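Local coordinates for protein lipase (Photobacterium sp. M37, PDB 2ORY) that probably hydrolyses triacylglycerols to free fatty acids as a cold-adapted, alpha/beta-hydrolase-fold lipase of the class 3 family, at residues A71-I76 with Y85-R90; E53-P58 with V75-G80. All blocks are in the same frame, centred on the assembly; numbering follows the deposited sequence.

How the contacts relate
From the N terminus, the chain first lays down strand 52-63, turns, runs back as strand 66-78, turns again and returns as strand 84-90, a meander of consecutive antiparallel neighbours. Contact 2 closes the first hairpin, bringing E53-P58 against V75-G80; contact 1 closes the second, joining A71-I76 to Y85-R90. The two loops overlap along the chain rather than nest, since V75 and I76 belong to both and use opposite edges of strand 66-78. Together they tie outermost strand 52-63 through strand 66-78 to strand 84-90, beyond which the sheet continues with parallel strands 166-173 and 199-206. W56 of contact 2 also packs against M73 of contact 1.

Contact 1 (A71-I76 with Y85-R90); sequences AMMYVI and YVIAIR
The second hairpin of the central sheet pairs M72, Y74 and I76 with R90, A88 and V86, each couple joined by two backbone hydrogen bonds; R90 N reaches M72 O at 2.8 Å and I76 N reaches V86 O at 2.8 Å. Between them lie the non-hydrogen-bonded pairs M73-I89 and V75-I87. The Y74 ring, its CG set between the backbone N and the carbonyl carbon (chi1 66°), reaches A88 obliquely, with CE2 3.4 Å from A88 CB, while its hydroxyl is hydrogen-bonded to F12 O. On the same face, CD1 of I76 lies alongside V86 and approaches its CG1 at 3.7 Å. At the other end of this face M72 CB lies over one face of the R90 guanidinium, offset toward its rim and 3.6 Å from R90 NE. That nitrogen is buried with no polar partner in the model, whereas NH1 makes a weak bond to S16 O. In this alpha/beta hydrolase sheet, strand 84-90 is where the antiparallel hairpin meets the parallel strands, and helices 5-15 and 30-43 pack over the Y74 face. On the opposite face, M73 extends beside I89 and then bends at chi3 (66°); its SD meets I89 CG1 at 3.7 Å. I89 in turn touches the turn around S174, a probable nucleophile elbow, and V75 CG2 packs on I87 CG1 at 4.0 Å.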
# COMPACT_ATOMS: atom_id res chain seq x y z
N ALA A 71 9.41 0.60 -6.42
CA ALA A 71 8.89 -0.07 -5.23
C ALA A 71 9.93 -0.08 -4.14
O ALA A 71 11.13 0.03 -4.41
CB ALA A 71 8.49 -1.48 -5.57
N MET A 72 9.47 -0.21 -2.90
CA MET A 72 10.36 -0.24 -1.75
C MET A 72 9.72 -0.98 -0.58
O MET A 72 8.52 -0.87 -0.35
CB MET A 72 10.71 1.18 -1.29
CG MET A 72 11.82 1.23 -0.21
SD MET A 72 11.25 0.94 1.52
CE MET A 72 11.04 2.60 2.07
N MET A 73 10.53 -1.76 0.14
CA MET A 73 10.03 -2.48 1.30
C MET A 73 11.10 -2.53 2.37
O MET A 73 12.30 -2.63 2.06
CB MET A 73 9.60 -3.91 0.91
CG MET A 73 9.12 -4.79 2.08
SD MET A 73 8.35 -6.27 1.48
CE MET A 73 9.77 -7.10 0.70
N TYR A 74 10.68 -2.40 3.63
CA TYR A 74 11.58 -2.49 4.77
C TYR A 74 10.81 -3.11 5.93
O TYR A 74 9.57 -3.25 5.89
CB TYR A 74 12.16 -1.11 5.15
CG TYR A 74 11.16 -0.09 5.68
CD1 TYR A 74 11.08 0.19 7.03
CD2 TYR A 74 10.28 0.56 4.82
CE1 TYR A 74 10.13 1.09 7.53
CE2 TYR A 74 9.32 1.45 5.31
CZ TYR A 74 9.25 1.71 6.66
OH TYR A 74 8.27 2.54 7.16
N VAL A 75 11.56 -3.53 6.95
CA VAL A 75 10.97 -4.13 8.15
C VAL A 75 11.48 -3.40 9.41
O VAL A 75 12.69 -3.24 9.58
CB VAL A 75 11.35 -5.62 8.26
CG1 VAL A 75 10.62 -6.25 9.43
CG2 VAL A 75 11.01 -6.35 6.96
N ILE A 76 10.56 -2.95 10.26
CA ILE A 76 10.92 -2.26 11.51
C ILE A 76 10.63 -3.24 12.64
O ILE A 76 9.59 -3.90 12.64
CB ILE A 76 10.06 -1.00 11.80
CG1 ILE A 76 9.92 -0.14 10.55
CG2 ILE A 76 10.66 -0.19 12.93
CD1 ILE A 76 8.77 -0.61 9.65
N TYR A 85 7.26 -7.24 14.65
CA TYR A 85 7.72 -6.57 13.45
C TYR A 85 6.67 -5.87 12.60
O TYR A 85 5.49 -6.25 12.59
CB TYR A 85 8.45 -7.57 12.55
CG TYR A 85 9.53 -8.37 13.23
CD1 TYR A 85 9.22 -9.49 14.00
CD2 TYR A 85 10.87 -8.00 13.10
CE1 TYR A 85 10.23 -10.23 14.63
CE2 TYR A 85 11.88 -8.73 13.73
CZ TYR A 85 11.56 -9.84 14.49
OH TYR A 85 12.56 -10.55 15.11
N VAL A 86 7.13 -4.86 11.87
CA VAL A 86 6.28 -4.15 10.91
C VAL A 86 6.94 -4.26 9.53
O VAL A 86 8.11 -3.94 9.39
CB VAL A 86 6.15 -2.63 11.23
CG1 VAL A 86 5.39 -1.93 10.11
CG2 VAL A 86 5.43 -2.41 12.53
N ILE A 87 6.22 -4.77 8.53
CA ILE A 87 6.76 -4.81 7.17
C ILE A 87 6.00 -3.69 6.42
O ILE A 87 4.78 -3.76 6.28
CB ILE A 87 6.46 -6.14 6.48
CG1 ILE A 87 7.16 -7.29 7.19
CG2 ILE A 87 6.85 -6.05 5.02
CD1 ILE A 87 6.83 -8.65 6.56
N ALA A 88 6.70 -2.66 5.97
CA ALA A 88 6.05 -1.55 5.27
C ALA A 88 6.42 -1.58 3.79
O ALA A 88 7.57 -1.85 3.42
CB ALA A 88 6.46 -0.21 5.91
N ILE A 89 5.44 -1.31 2.93
CA ILE A 89 5.63 -1.37 1.49
C ILE A 89 5.20 -0.09 0.79
O ILE A 89 4.19 0.51 1.12
CB ILE A 89 4.85 -2.60 0.92
CG1 ILE A 89 5.52 -3.89 1.44
CG2 ILE A 89 4.77 -2.54 -0.63
CD1 ILE A 89 4.72 -5.15 1.25
N ARG A 90 6.00 0.30 -0.20
CA ARG A 90 5.75 1.51 -0.98
C ARG A 90 5.81 1.14 -2.46
O ARG A 90 6.53 0.21 -2.83
CB ARG A 90 6.87 2.53 -0.69
CG ARG A 90 6.79 3.84 -1.44
CD ARG A 90 8.09 4.63 -1.38
NE ARG A 90 9.02 4.19 -2.41
CZ ARG A 90 10.24 4.69 -2.58
NH1 ARG A 90 10.68 5.65 -1.78
NH2 ARG A 90 11.02 4.22 -3.54

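Contact 2 (E53-P58 with V75-G80); sequences EVVWGP and VIQKKG
V55 and W56 both face V75 in a classic beta bulge on outermost strand 52-63 of the sheet. V75 O accepts a hydrogen bond from V55 N at 3.0 Å and a weak one from W56 N at 3.4 Å, while V75 N donates to W56 O at 2.8 Å. The extra residue shifts the register by one, and the chain turns its corner at W56, within the bulge. Packing is close here: the side chains of W56 and V75 cross at a slant, and W56 CB sits 3.7 Å from V75 CG2. The W56 indole leads away from V75-G80 and reaches back along strand 66-78 toward M73, its CG lying opposite the backbone N (chi1 -174°); NE1 binds the carbonyl of K150 and the ring meets F155 of helix 152-160. Toward the hairpin's open end, E53 and Q77 form a hydrogen-bonded pair, Q77 N reaching E53 O at 2.8 Å in a nearly straight bond (169° at the hydrogen). The Q77 side chain runs out extended and crosses V55 at about a right angle, bringing NE2 to 3.3 Å from V55 CG1. The solvent side is looser. K79 folds back across E53, yet its NZ stays 4.4 Å from E53 OE2, beyond salt-bridge range, and the closer approach is K79 CE to the same oxygen at 3.7 Å. The chemistry therefore implies that backbone bonds and the buried V75-W56 packing hold this edge together, any attraction between the E53 and K79 charges being probably weak.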
# COMPACT_ATOMS: atom_id res chain seq x y z
N GLU A 53 13.74 -0.10 15.37
CA GLU A 53 14.98 -0.37 14.66
C GLU A 53 14.69 -0.93 13.27
O GLU A 53 13.92 -1.89 13.13
CB GLU A 53 15.81 -1.40 15.45
CG GLU A 53 17.12 -1.77 14.81
CD GLU A 53 18.16 -0.66 14.91
OE1 GLU A 53 19.07 -0.62 14.05
OE2 GLU A 53 18.08 0.16 15.86
N VAL A 54 15.28 -0.34 12.24
CA VAL A 54 15.10 -0.84 10.89
C VAL A 54 16.01 -2.05 10.84
O VAL A 54 17.22 -1.91 10.98
CB VAL A 54 15.55 0.20 9.83
CG1 VAL A 54 15.41 -0.38 8.42
CG2 VAL A 54 14.71 1.47 9.98
N VAL A 55 15.44 -3.24 10.69
CA VAL A 55 16.21 -4.48 10.67
C VAL A 55 16.29 -5.16 9.29
O VAL A 55 17.00 -6.16 9.13
CB VAL A 55 15.65 -5.47 11.71
CG1 VAL A 55 15.89 -4.91 13.12
CG2 VAL A 55 14.15 -5.67 11.50
N TRP A 56 15.57 -4.64 8.31
CA TRP A 56 15.66 -5.21 6.96
C TRP A 56 15.28 -4.13 5.97
O TRP A 56 14.20 -3.55 6.07
CB TRP A 56 14.74 -6.40 6.77
CG TRP A 56 14.98 -7.05 5.43
CD1 TRP A 56 15.82 -8.08 5.16
CD2 TRP A 56 14.32 -6.73 4.19
NE1 TRP A 56 15.72 -8.45 3.84
CE2 TRP A 56 14.81 -7.64 3.22
CE3 TRP A 56 13.36 -5.78 3.81
CZ2 TRP A 56 14.37 -7.62 1.88
CZ3 TRP A 56 12.92 -5.76 2.47
CH2 TRP A 56 13.43 -6.68 1.53
N GLY A 57 16.16 -3.88 5.01
CA GLY A 57 15.90 -2.85 4.03
C GLY A 57 16.35 -1.51 4.58
O GLY A 57 17.03 -1.45 5.61
N PRO A 58 15.99 -0.40 3.91
CA PRO A 58 15.17 -0.46 2.69
C PRO A 58 15.75 -1.15 1.45
O PRO A 58 16.90 -0.92 1.07
CB PRO A 58 14.83 1.01 2.43
CG PRO A 58 16.00 1.75 3.00
CD PRO A 58 16.31 0.99 4.28
N VAL A 75 11.56 -3.53 6.95
CA VAL A 75 10.97 -4.13 8.15
C VAL A 75 11.48 -3.40 9.41
O VAL A 75 12.69 -3.24 9.58
CB VAL A 75 11.35 -5.62 8.26
CG1 VAL A 75 10.62 -6.25 9.43
CG2 VAL A 75 11.01 -6.35 6.96
N ILE A 76 10.56 -2.95 10.26
CA ILE A 76 10.92 -2.26 11.51
C ILE A 76 10.63 -3.24 12.64
O ILE A 76 9.59 -3.90 12.64
CB ILE A 76 10.06 -1.00 11.80
CG1 ILE A 76 9.92 -0.14 10.55
CG2 ILE A 76 10.66 -0.19 12.93
CD1 ILE A 76 8.77 -0.61 9.65
N GLN A 77 11.53 -3.32 13.61
CA GLN A 77 11.34 -4.20 14.75
C GLN A 77 11.28 -3.36 16.02
O GLN A 77 12.13 -2.49 16.22
CB GLN A 77 12.49 -5.21 14.86
CG GLN A 77 12.41 -6.09 16.10
CD GLN A 77 13.57 -7.06 16.23
OE1 GLN A 77 13.56 -7.95 17.08
NE2 GLN A 77 14.59 -6.89 15.39
N LYS A 78 10.28 -3.60 16.85
CA LYS A 78 10.16 -2.88 18.11
C LYS A 78 11.22 -3.40 19.09
O LYS A 78 11.24 -4.58 19.41
CB LYS A 78 8.76 -3.10 18.70
CG LYS A 78 8.67 -2.80 20.20
CD LYS A 78 7.70 -1.68 20.51
CE LYS A 78 6.26 -2.08 20.22
NZ LYS A 78 5.30 -1.05 20.70
N LYS A 79 12.10 -2.51 19.56
CA LYS A 79 13.16 -2.90 20.50
C LYS A 79 12.58 -3.55 21.75
O LYS A 79 11.49 -3.21 22.19
CB LYS A 79 13.98 -1.68 20.94
CG LYS A 79 14.92 -1.08 19.91
CD LYS A 79 16.03 -2.04 19.56
CE LYS A 79 17.27 -1.28 19.12
NZ LYS A 79 17.87 -0.49 20.24
N GLY A 80 13.33 -4.49 22.33
CA GLY A 80 12.85 -5.15 23.53
C GLY A 80 11.78 -6.19 23.25
O GLY A 80 11.97 -7.38 23.53